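PDB 3R67: putative Glycosidase from Bacteroides thetaiotaomicron, which is of unknown function but, as a putative glycosidase, has the five-bladed beta-propeller architecture of its enzyme clan. Local coordinates for residues D11-D16 against D299-P304; V63-R68 against L93-M98; P101-A106 against Q155-Y160. All coordinates share one frame; numbering follows the deposited sequence.

Contact 1. Residues D11-D16 against D299-P304. With EDO (1,2-ethanediol), chain F.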
loop_
_atom_site.group_PDB
_atom_site.type_symbol
_atom_site.label_atom_id
_atom_site.label_comp_id
_atom_site.label_asym_id
_atom_site.label_seq_id
_atom_site.Cartn_x
_atom_site.Cartn_y
_atom_site.Cartn_z
ATOM N N ASP A 11 21.309 11.357 -4.423
ATOM C CA ASP A 11 20.469 12.553 -4.439
ATOM C C ASP A 11 19.101 12.310 -5.123
ATOM O O ASP A 11 18.197 13.120 -4.903
ATOM C CB ASP A 11 21.180 13.732 -5.129
ATOM C CG ASP A 11 21.397 13.538 -6.608
ATOM O OD1 ASP A 11 22.165 12.619 -6.981
ATOM O OD2 ASP A 11 20.782 14.285 -7.400
ATOM N N TRP A 12 18.912 11.203 -5.895
ATOM C CA TRP A 12 17.594 10.898 -6.495
ATOM C C TRP A 12 16.578 10.406 -5.425
ATOM O O TRP A 12 15.367 10.426 -5.665
ATOM C CB TRP A 12 17.695 9.849 -7.623
ATOM C CG TRP A 12 18.288 8.516 -7.239
ATOM C CD1 TRP A 12 19.558 8.102 -7.471
ATOM C CD2 TRP A 12 17.617 7.407 -6.615
ATOM N NE1 TRP A 12 19.721 6.804 -7.052
ATOM C CE2 TRP A 12 18.557 6.367 -6.485
ATOM C CE3 TRP A 12 16.311 7.191 -6.145
ATOM C CZ2 TRP A 12 18.244 5.139 -5.880
ATOM C CZ3 TRP A 12 16.014 5.985 -5.529
ATOM C CH2 TRP A 12 16.967 4.970 -5.417
ATOM N N ALA A 13 17.080 9.913 -4.282
ATOM C CA ALA A 13 16.257 9.339 -3.214
ATOM C C ALA A 13 15.636 10.399 -2.342
ATOM O O ALA A 13 16.248 11.424 -2.055
ATOM C CB ALA A 13 17.108 8.418 -2.347
ATOM N N TRP A 14 14.423 10.128 -1.894
ATOM C CA TRP A 14 13.668 10.936 -0.915
ATOM C C TRP A 14 13.863 10.290 0.444
ATOM O O TRP A 14 13.013 9.520 0.889
ATOM C CB TRP A 14 12.188 11.036 -1.310
ATOM C CG TRP A 14 11.890 11.738 -2.599
ATOM C CD1 TRP A 14 12.782 12.249 -3.501
ATOM C CD2 TRP A 14 10.591 11.993 -3.133
ATOM N NE1 TRP A 14 12.114 12.820 -4.557
ATOM C CE2 TRP A 14 10.766 12.675 -4.361
ATOM C CE3 TRP A 14 9.288 11.701 -2.694
ATOM C CZ2 TRP A 14 9.686 13.110 -5.139
ATOM C CZ3 TRP A 14 8.220 12.103 -3.485
ATOM C CH2 TRP A 14 8.426 12.788 -4.698
ATOM N N ALA A 15 15.042 10.480 1.012
ATOM C CA ALA A 15 15.462 9.813 2.238
ATOM C C ALA A 15 15.045 10.553 3.516
ATOM O O ALA A 15 14.754 9.903 4.518
ATOM C CB ALA A 15 16.968 9.672 2.233
ATOM N N ASP A 16 14.983 11.880 3.475
ATOM C CA ASP A 16 14.746 12.740 4.629
ATOM C C ASP A 16 13.238 12.761 5.100
ATOM O O ASP A 16 12.690 13.845 5.361
ATOM C CB ASP A 16 15.214 14.176 4.298
ATOM C CG ASP A 16 15.370 15.096 5.500
ATOM O OD1 ASP A 16 15.679 14.584 6.613
ATOM O OD2 ASP A 16 15.230 16.335 5.325
ATOM N N ASP A 299 18.754 2.613 -10.502
ATOM C CA ASP A 299 19.464 2.491 -9.242
ATOM C C ASP A 299 18.484 2.073 -8.122
ATOM O O ASP A 299 17.262 2.063 -8.321
ATOM C CB ASP A 299 20.173 3.823 -8.905
ATOM C CG ASP A 299 21.271 3.722 -7.863
ATOM O OD1 ASP A 299 21.730 2.577 -7.581
ATOM O OD2 ASP A 299 21.720 4.780 -7.376
ATOM N N ARG A 300 19.037 1.687 -6.962
ATOM C CA ARG A 300 18.319 1.148 -5.819
ATOM C C ARG A 300 19.127 1.370 -4.544
ATOM O O ARG A 300 20.354 1.369 -4.597
ATOM C CB ARG A 300 18.100 -0.348 -6.101
ATOM C CG ARG A 300 17.282 -1.148 -5.124
ATOM C CD ARG A 300 17.187 -2.510 -5.759
ATOM N NE ARG A 300 16.489 -3.488 -4.937
ATOM C CZ ARG A 300 16.403 -4.765 -5.251
ATOM N NH1 ARG A 300 16.998 -5.227 -6.347
ATOM N NH2 ARG A 300 15.759 -5.607 -4.452
ATOM N N LEU A 301 18.450 1.603 -3.412
ATOM C CA LEU A 301 19.124 1.812 -2.129
ATOM C C LEU A 301 19.612 0.479 -1.586
ATOM O O LEU A 301 18.873 -0.502 -1.638
ATOM C CB LEU A 301 18.202 2.506 -1.113
ATOM C CG LEU A 301 17.605 3.906 -1.449
ATOM C CD1 LEU A 301 16.850 4.461 -0.229
ATOM C CD2 LEU A 301 18.690 4.926 -1.876
ATOM N N ASP A 302 20.853 0.430 -1.081
ATOM C CA ASP A 302 21.453 -0.791 -0.526
ATOM C C ASP A 302 21.184 -0.879 0.993
ATOM O O ASP A 302 21.352 -1.941 1.607
ATOM C CB ASP A 302 22.955 -0.837 -0.840
ATOM C CG ASP A 302 23.213 -1.039 -2.336
ATOM O OD1 ASP A 302 22.267 -1.457 -3.059
ATOM O OD2 ASP A 302 24.364 -0.802 -2.784
ATOM N N LYS A 303 20.707 0.234 1.564
ATOM C CA LYS A 303 20.303 0.392 2.958
ATOM C C LYS A 303 18.930 1.012 3.005
ATOM O O LYS A 303 18.608 1.837 2.146
ATOM C CB LYS A 303 21.310 1.236 3.771
ATOM C CG LYS A 303 22.568 0.503 4.165
ATOM C CD LYS A 303 23.456 1.375 5.039
ATOM C CE LYS A 303 24.333 0.578 5.989
ATOM N NZ LYS A 303 25.237 -0.364 5.288
ATOM N N PRO A 304 18.085 0.631 3.980
ATOM C CA PRO A 304 16.733 1.221 4.033
ATOM C C PRO A 304 16.756 2.709 4.412
ATOM O O PRO A 304 17.646 3.117 5.163
ATOM C CB PRO A 304 16.029 0.399 5.106
ATOM C CG PRO A 304 17.122 -0.178 5.942
ATOM C CD PRO A 304 18.288 -0.373 5.048
HETATM C C1 EDO F . 16.669 -6.932 -9.298
HETATM O O1 EDO F . 17.253 -7.555 -8.134
HETATM C C2 EDO F . 16.835 -7.726 -10.596
HETATM O O2 EDO F . 16.147 -8.991 -10.539
#
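With chi1 near 58°, the CG of Trp-12 stands between its own backbone N and carbonyl carbon, which sends the indole toward Asp-299; there chi1 of -162° puts CG of Asp-299 anti to its N, bringing OD2 within reach of the indole. NE1 of Trp-12 donates to OD2 of Asp-299 over 2.9 Å, nearly straight at 161°. The oxygen lies at the edge of the indole, close to its plane, but the bond reaches it on the anti side and tilted from the carboxylate plane. The other oxygen, OD1, takes a weak bond from the backbone N of Arg-300, so both oxygens help fix the group's rotation. Beyond the polar edge, CD2 of Leu-301 packs 3.9 Å from CH2 of Trp-12 and lies as close to CB of Ala-13. Arg-300 turns away from this cluster: NH2 at the end of its extended chain forms a salt bridge with Asp-242, while NH1 gives O1 of a 1,2-ethanediol a bond of 2.9 Å. The contact thus lays the N-terminal loop over the outer part of a propeller blade, with Trp-12 resting on Gln-286 and Leu-288 of strand 282-289 and on Leu-260 of strand 258-266, beside the edge strand 297-300.

Contact 2. Residues V63-R68 against L93-M98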
loop_
_atom_site.group_PDB
_atom_site.type_symbol
_atom_site.label_atom_id
_atom_site.label_comp_id
_atom_site.label_asym_id
_atom_site.label_seq_id
_atom_site.Cartn_x
_atom_site.Cartn_y
_atom_site.Cartn_z
ATOM N N VAL A 63 -6.443 15.570 3.403
ATOM C CA VAL A 63 -5.711 14.312 3.328
ATOM C C VAL A 63 -6.660 13.242 3.845
ATOM O O VAL A 63 -7.160 13.378 4.959
ATOM C CB VAL A 63 -4.350 14.312 4.081
ATOM C CG1 VAL A 63 -3.672 12.957 3.961
ATOM C CG2 VAL A 63 -3.425 15.431 3.586
ATOM N N VAL A 64 -6.942 12.209 3.045
ATOM C CA VAL A 64 -7.824 11.126 3.471
ATOM C C VAL A 64 -7.003 9.859 3.550
ATOM O O VAL A 64 -6.341 9.501 2.583
ATOM C CB VAL A 64 -9.067 10.951 2.563
ATOM C CG1 VAL A 64 -9.884 9.723 2.970
ATOM C CG2 VAL A 64 -9.935 12.199 2.578
ATOM N N VAL A 65 -7.022 9.207 4.720
ATOM C CA VAL A 65 -6.312 7.966 4.978
ATOM C C VAL A 65 -7.371 6.860 5.094
ATOM O O VAL A 65 -8.311 6.974 5.893
ATOM C CB VAL A 65 -5.383 8.078 6.233
ATOM C CG1 VAL A 65 -4.975 6.707 6.779
ATOM C CG2 VAL A 65 -4.156 8.951 5.954
ATOM N N LEU A 66 -7.246 5.827 4.259
ATOM C CA LEU A 66 -8.145 4.662 4.299
ATOM C C LEU A 66 -7.365 3.544 4.970
ATOM O O LEU A 66 -6.463 2.972 4.355
ATOM C CB LEU A 66 -8.691 4.267 2.897
ATOM C CG LEU A 66 -9.456 5.352 2.112
ATOM C CD1 LEU A 66 -9.862 4.826 0.749
ATOM C CD2 LEU A 66 -10.704 5.846 2.870
ATOM N N TYR A 67 -7.608 3.327 6.274
ATOM C CA TYR A 67 -6.797 2.396 7.052
ATOM C C TYR A 67 -7.417 1.020 7.152
ATOM O O TYR A 67 -8.620 0.864 7.329
ATOM C CB TYR A 67 -6.532 2.924 8.477
ATOM C CG TYR A 67 -7.760 3.303 9.287
ATOM C CD1 TYR A 67 -8.290 4.592 9.225
ATOM C CD2 TYR A 67 -8.338 2.400 10.179
ATOM C CE1 TYR A 67 -9.391 4.956 9.989
ATOM C CE2 TYR A 67 -9.451 2.748 10.942
ATOM C CZ TYR A 67 -9.965 4.033 10.856
ATOM O OH TYR A 67 -11.052 4.404 11.609
ATOM N N ARG A 68 -6.554 0.009 7.075
ATOM C CA ARG A 68 -6.932 -1.377 7.252
ATOM C C ARG A 68 -7.247 -1.626 8.738
ATOM O O ARG A 68 -6.378 -1.463 9.598
ATOM C CB ARG A 68 -5.813 -2.294 6.745
ATOM C CG ARG A 68 -6.115 -3.758 6.978
ATOM C CD ARG A 68 -4.957 -4.628 6.600
ATOM N NE ARG A 68 -5.184 -5.996 7.055
ATOM C CZ ARG A 68 -4.349 -7.002 6.841
ATOM N NH1 ARG A 68 -3.223 -6.809 6.156
ATOM N NH2 ARG A 68 -4.621 -8.208 7.318
ATOM N N LEU A 93 -1.508 15.781 9.516
ATOM C CA LEU A 93 -0.936 15.336 10.790
ATOM C C LEU A 93 -2.012 14.971 11.809
ATOM O O LEU A 93 -1.883 13.934 12.469
ATOM C CB LEU A 93 -0.038 16.431 11.391
ATOM C CG LEU A 93 1.128 16.989 10.569
ATOM C CD1 LEU A 93 1.819 18.114 11.322
ATOM C CD2 LEU A 93 2.125 15.917 10.212
ATOM N N HIS A 94 -3.046 15.826 11.972
ATOM C CA HIS A 94 -4.125 15.551 12.915
ATOM C C HIS A 94 -5.360 15.070 12.158
ATOM O O HIS A 94 -5.858 15.747 11.267
ATOM C CB HIS A 94 -4.464 16.756 13.798
ATOM C CG HIS A 94 -5.581 16.435 14.749
ATOM N ND1 HIS A 94 -5.357 15.704 15.913
ATOM C CD2 HIS A 94 -6.902 16.698 14.647
ATOM C CE1 HIS A 94 -6.548 15.565 16.478
ATOM N NE2 HIS A 94 -7.505 16.146 15.755
ATOM N N PHE A 95 -5.845 13.900 12.531
ATOM C CA PHE A 95 -6.935 13.237 11.839
ATOM C C PHE A 95 -8.165 13.032 12.677
ATOM O O PHE A 95 -8.075 12.784 13.881
ATOM C CB PHE A 95 -6.445 11.844 11.382
ATOM C CG PHE A 95 -5.557 11.908 10.163
ATOM C CD1 PHE A 95 -4.202 12.226 10.280
ATOM C CD2 PHE A 95 -6.077 11.669 8.897
ATOM C CE1 PHE A 95 -3.394 12.330 9.143
ATOM C CE2 PHE A 95 -5.265 11.766 7.764
ATOM C CZ PHE A 95 -3.929 12.092 7.893
ATOM N N ASN A 96 -9.331 13.121 12.006
ATOM C CA ASN A 96 -10.657 12.775 12.522
ATOM C C ASN A 96 -11.080 11.506 11.826
ATOM O O ASN A 96 -10.520 11.187 10.777
ATOM C CB ASN A 96 -11.675 13.888 12.378
ATOM C CG ASN A 96 -11.462 14.999 13.365
ATOM O OD1 ASN A 96 -11.540 14.804 14.588
ATOM N ND2 ASN A 96 -11.249 16.196 12.859
ATOM N N ARG A 97 -12.000 10.745 12.409
ATOM C CA ARG A 97 -12.362 9.443 11.854
ATOM C C ARG A 97 -13.857 9.204 11.812
ATOM O O ARG A 97 -14.596 9.601 12.717
ATOM C CB ARG A 97 -11.728 8.332 12.715
ATOM C CG ARG A 97 -10.200 8.240 12.622
ATOM C CD ARG A 97 -9.564 7.645 13.874
ATOM N NE ARG A 97 -9.921 6.246 14.092
ATOM C CZ ARG A 97 -9.460 5.518 15.100
ATOM N NH1 ARG A 97 -8.665 6.062 16.009
ATOM N NH2 ARG A 97 -9.808 4.246 15.217
HETATM N N MSE A 98 -14.289 8.486 10.771
HETATM C CA MSE A 98 -15.654 7.987 10.676
HETATM C C MSE A 98 -15.775 6.804 11.626
HETATM O O MSE A 98 -14.769 6.131 11.896
HETATM C CB MSE A 98 -16.031 7.633 9.236
HETATM C CG MSE A 98 -16.265 8.888 8.386
HETATM SE SE MSE A 98 -16.760 8.501 6.546
HETATM C CE MSE A 98 -18.375 7.413 6.865
#
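Phe-95 makes the apolar half of the contact, pressing CE2 and CZ of its ring toward the valines of strand 62-70. Its chi1 of -77° sets CG beside its backbone N and turns the ring toward that strand, where it meets Val-65 at about a right angle. CG2 of Val-65 lies 3.5 Å from CE2 of Phe-95, and CG1 of Val-63 comes within 4.0 Å of CZ of Phe-95. The carbonyl O of Val-63 also approaches CE2 of Phe-95, at 3.7 Å, while Ile-26 and Ser-89 also touch the ring. The two segments belong to one four-stranded antiparallel sheet, a propeller blade, in which strand 82-89 lies between 62-70 and the short outermost strand 96-97, so the side chains reach across the intervening strand. Two residues on, Arg-97 bends at chi3 (66°) and brings NE to OH of Tyr-67, a rather long bond of 3.3 Å with an angle of 153° at the hydrogen. The hydroxyl sits at the guanidinium edge, tilted somewhat from its plane, and the phenol ring stands almost perpendicular to that plane. Glu-47 ties the two together: its OE1 forms a salt bridge with NH2 of Arg-97 and a hydrogen bond with OH of Tyr-67. At Met-98, a selenomethionine, the carbonyl O approaches OH of Tyr-67 to 4.1 Å, whereas the side chain leads away toward Gln-155.

Contact 3. Residues P101-A106 against Q155-Y160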
loop_
_atom_site.group_PDB
_atom_site.type_symbol
_atom_site.label_atom_id
_atom_site.label_comp_id
_atom_site.label_asym_id
_atom_site.label_seq_id
_atom_site.Cartn_x
_atom_site.Cartn_y
_atom_site.Cartn_z
ATOM N N PRO A 101 -16.846 1.602 8.767
ATOM C CA PRO A 101 -15.925 1.439 7.628
ATOM C C PRO A 101 -16.588 1.898 6.331
ATOM O O PRO A 101 -17.820 1.944 6.269
ATOM C CB PRO A 101 -15.626 -0.069 7.625
ATOM C CG PRO A 101 -16.829 -0.693 8.198
ATOM C CD PRO A 101 -17.414 0.302 9.179
ATOM N N VAL A 102 -15.791 2.233 5.305
ATOM C CA VAL A 102 -16.335 2.694 4.015
ATOM C C VAL A 102 -16.164 1.587 2.941
ATOM O O VAL A 102 -16.797 1.665 1.883
ATOM C CB VAL A 102 -15.700 4.040 3.544
ATOM C CG1 VAL A 102 -16.131 5.189 4.457
ATOM C CG2 VAL A 102 -14.171 3.950 3.435
ATOM N N PHE A 103 -15.338 0.567 3.224
ATOM C CA PHE A 103 -15.052 -0.509 2.284
ATOM C C PHE A 103 -14.877 -1.805 3.059
ATOM O O PHE A 103 -14.138 -1.842 4.054
ATOM C CB PHE A 103 -13.812 -0.162 1.447
ATOM C CG PHE A 103 -13.669 -1.003 0.212
ATOM C CD1 PHE A 103 -14.374 -0.687 -0.946
ATOM C CD2 PHE A 103 -12.771 -2.067 0.175
ATOM C CE1 PHE A 103 -14.225 -1.449 -2.104
ATOM C CE2 PHE A 103 -12.597 -2.811 -0.988
ATOM C CZ PHE A 103 -13.335 -2.505 -2.115
ATOM N N TYR A 104 -15.614 -2.861 2.650
ATOM C CA TYR A 104 -15.647 -4.114 3.401
ATOM C C TYR A 104 -16.241 -5.252 2.615
ATOM O O TYR A 104 -16.959 -4.982 1.652
ATOM C CB TYR A 104 -16.512 -3.897 4.688
ATOM C CG TYR A 104 -17.769 -3.094 4.453
ATOM C CD1 TYR A 104 -18.939 -3.706 4.021
ATOM C CD2 TYR A 104 -17.792 -1.713 4.674
ATOM C CE1 TYR A 104 -20.091 -2.967 3.782
ATOM C CE2 TYR A 104 -18.928 -0.961 4.406
ATOM C CZ TYR A 104 -20.078 -1.597 3.969
ATOM O OH TYR A 104 -21.205 -0.869 3.715
ATOM N N PRO A 105 -16.080 -6.531 3.056
ATOM C CA PRO A 105 -16.783 -7.620 2.368
ATOM C C PRO A 105 -18.295 -7.475 2.569
ATOM O O PRO A 105 -18.759 -7.159 3.674
ATOM C CB PRO A 105 -16.209 -8.889 3.025
ATOM C CG PRO A 105 -15.754 -8.488 4.337
ATOM C CD PRO A 105 -15.286 -7.052 4.190
ATOM N N ALA A 106 -19.056 -7.622 1.486
ATOM C CA ALA A 106 -20.511 -7.467 1.528
ATOM C C ALA A 106 -21.185 -8.551 0.687
ATOM O O ALA A 106 -20.499 -9.370 0.057
ATOM C CB ALA A 106 -20.897 -6.078 1.028
ATOM N N GLN A 155 -16.380 7.245 -0.537
ATOM C CA GLN A 155 -17.438 6.647 0.309
ATOM C C GLN A 155 -18.134 5.511 -0.416
ATOM O O GLN A 155 -18.317 4.428 0.138
ATOM C CB GLN A 155 -18.492 7.695 0.700
ATOM C CG GLN A 155 -17.996 8.952 1.365
ATOM C CD GLN A 155 -17.878 8.882 2.854
ATOM O OE1 GLN A 155 -18.739 8.339 3.559
ATOM N NE2 GLN A 155 -17.037 9.732 3.375
ATOM N N ILE A 156 -18.577 5.802 -1.666
ATOM C CA ILE A 156 -19.301 4.891 -2.544
ATOM C C ILE A 156 -18.301 4.284 -3.505
ATOM O O ILE A 156 -17.785 4.982 -4.377
ATOM C CB ILE A 156 -20.489 5.592 -3.285
ATOM C CG1 ILE A 156 -21.394 6.448 -2.342
ATOM C CG2 ILE A 156 -21.309 4.601 -4.113
ATOM C CD1 ILE A 156 -22.070 5.746 -1.150
ATOM N N TRP A 157 -18.020 2.983 -3.336
ATOM C CA TRP A 157 -17.054 2.265 -4.164
ATOM C C TRP A 157 -17.707 1.234 -5.083
ATOM O O TRP A 157 -18.636 0.527 -4.688
ATOM C CB TRP A 157 -16.024 1.551 -3.287
ATOM C CG TRP A 157 -15.126 2.492 -2.538
ATOM C CD1 TRP A 157 -15.340 3.014 -1.296
ATOM C CD2 TRP A 157 -13.873 3.030 -2.994
ATOM N NE1 TRP A 157 -14.294 3.838 -0.943
ATOM C CE2 TRP A 157 -13.391 3.886 -1.978
ATOM C CE3 TRP A 157 -13.103 2.869 -4.165
ATOM C CZ2 TRP A 157 -12.189 4.599 -2.109
ATOM C CZ3 TRP A 157 -11.936 3.602 -4.312
ATOM C CH2 TRP A 157 -11.477 4.446 -3.290
ATOM N N GLU A 158 -17.195 1.148 -6.309
ATOM C CA GLU A 158 -17.609 0.159 -7.308
ATOM C C GLU A 158 -16.501 -0.880 -7.389
ATOM O O GLU A 158 -15.354 -0.503 -7.637
ATOM C CB GLU A 158 -17.896 0.838 -8.663
ATOM C CG GLU A 158 -19.261 0.535 -9.262
ATOM C CD GLU A 158 -19.444 -0.843 -9.872
ATOM O OE1 GLU A 158 -18.960 -1.057 -11.009
ATOM O OE2 GLU A 158 -20.146 -1.678 -9.257
ATOM N N LYS A 159 -16.824 -2.167 -7.086
ATOM C CA LYS A 159 -15.876 -3.283 -7.111
ATOM C C LYS A 159 -15.868 -3.937 -8.491
ATOM O O LYS A 159 -16.933 -4.295 -9.014
ATOM C CB LYS A 159 -16.197 -4.328 -6.024
ATOM C CG LYS A 159 -16.055 -3.834 -4.592
ATOM C CD LYS A 159 -16.446 -4.936 -3.618
ATOM C CE LYS A 159 -16.438 -4.462 -2.179
ATOM N NZ LYS A 159 -16.860 -5.521 -1.231
ATOM N N TYR A 160 -14.680 -4.118 -9.069
ATOM C CA TYR A 160 -14.539 -4.689 -10.408
ATOM C C TYR A 160 -13.909 -6.086 -10.404
ATOM O O TYR A 160 -13.882 -6.735 -11.454
ATOM C CB TYR A 160 -13.688 -3.762 -11.286
ATOM C CG TYR A 160 -14.446 -2.501 -11.637
ATOM C CD1 TYR A 160 -15.373 -2.489 -12.676
ATOM C CD2 TYR A 160 -14.290 -1.339 -10.891
ATOM C CE1 TYR A 160 -16.118 -1.350 -12.965
ATOM C CE2 TYR A 160 -15.019 -0.192 -11.176
ATOM C CZ TYR A 160 -15.931 -0.199 -12.219
ATOM O OH TYR A 160 -16.646 0.932 -12.525
#
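Lys-159, Phe-103 and Val-102 give up the most surface here, and the first two interlock. The lysine leaves strand 158-162 with its chain extended beyond CG and passes obliquely by the phenyl ring of Phe-103, its CE 3.7 Å from CZ of Phe-103. The ammonium travels on to the backbone: NZ of Lys-159 donates to O of Tyr-104 over 2.9 Å, coming from above the carbonyl plane, with a C=O...N angle of 135°. Asp-108 and Glu-114 both form salt bridges with the same NZ, so two acidic groups and a carbonyl grip it, which probably favours its charged form. Its cation-pi attraction to the Phe-103 ring is weak at most, the long separation leaving the aliphatic carbons to do most of the packing.

With CG anti to its backbone N (chi1 -164°), Phe-103 also turns a ring edge to Trp-157. CD1 of Phe-103 meets CG of Trp-157 at 3.6 Å in a T-shaped pair, the planes 76° apart and the face being that of the five-membered ring. Tyr-136 adds another edge-to-face partner for the phenylalanine. Val-102 works partly through its backbone: its O lies 3.7 Å from CD1 of Trp-157, while its CG1 is 4.2 Å from OE1 of Gln-155. Val-102 and Phe-103 bond through their backbones to Leu-84 of strand 82-89, while their side chains meet residues leading into and on strand 158-162, outermost in the sheet that begins with strand 118-126: a seam between consecutive blades of a beta-propeller.

Contact 2 is the most buried of the three and works within a single blade, whereas contacts 1 and 3 are only partly buried: one attaches the N-terminal loop to a blade edge, and the other joins neighbouring blades. Contacts 2 and 3 both lie against strand 82-89 and touch directly, with SE of Met-98 3.4 Å from NE2 of Gln-155. Contact 1 stands apart, its centre about 35 Å from that of contact 3 across the middle of the chain. Chemistry follows place: contact 1 joins indole and carboxylate at a blade edge, contact 2 keeps Phe-95 packing separate from the Arg-97 to Tyr-67 bond inside the blade, and contact 3 ends a lysine on a backbone carbonyl at the seam.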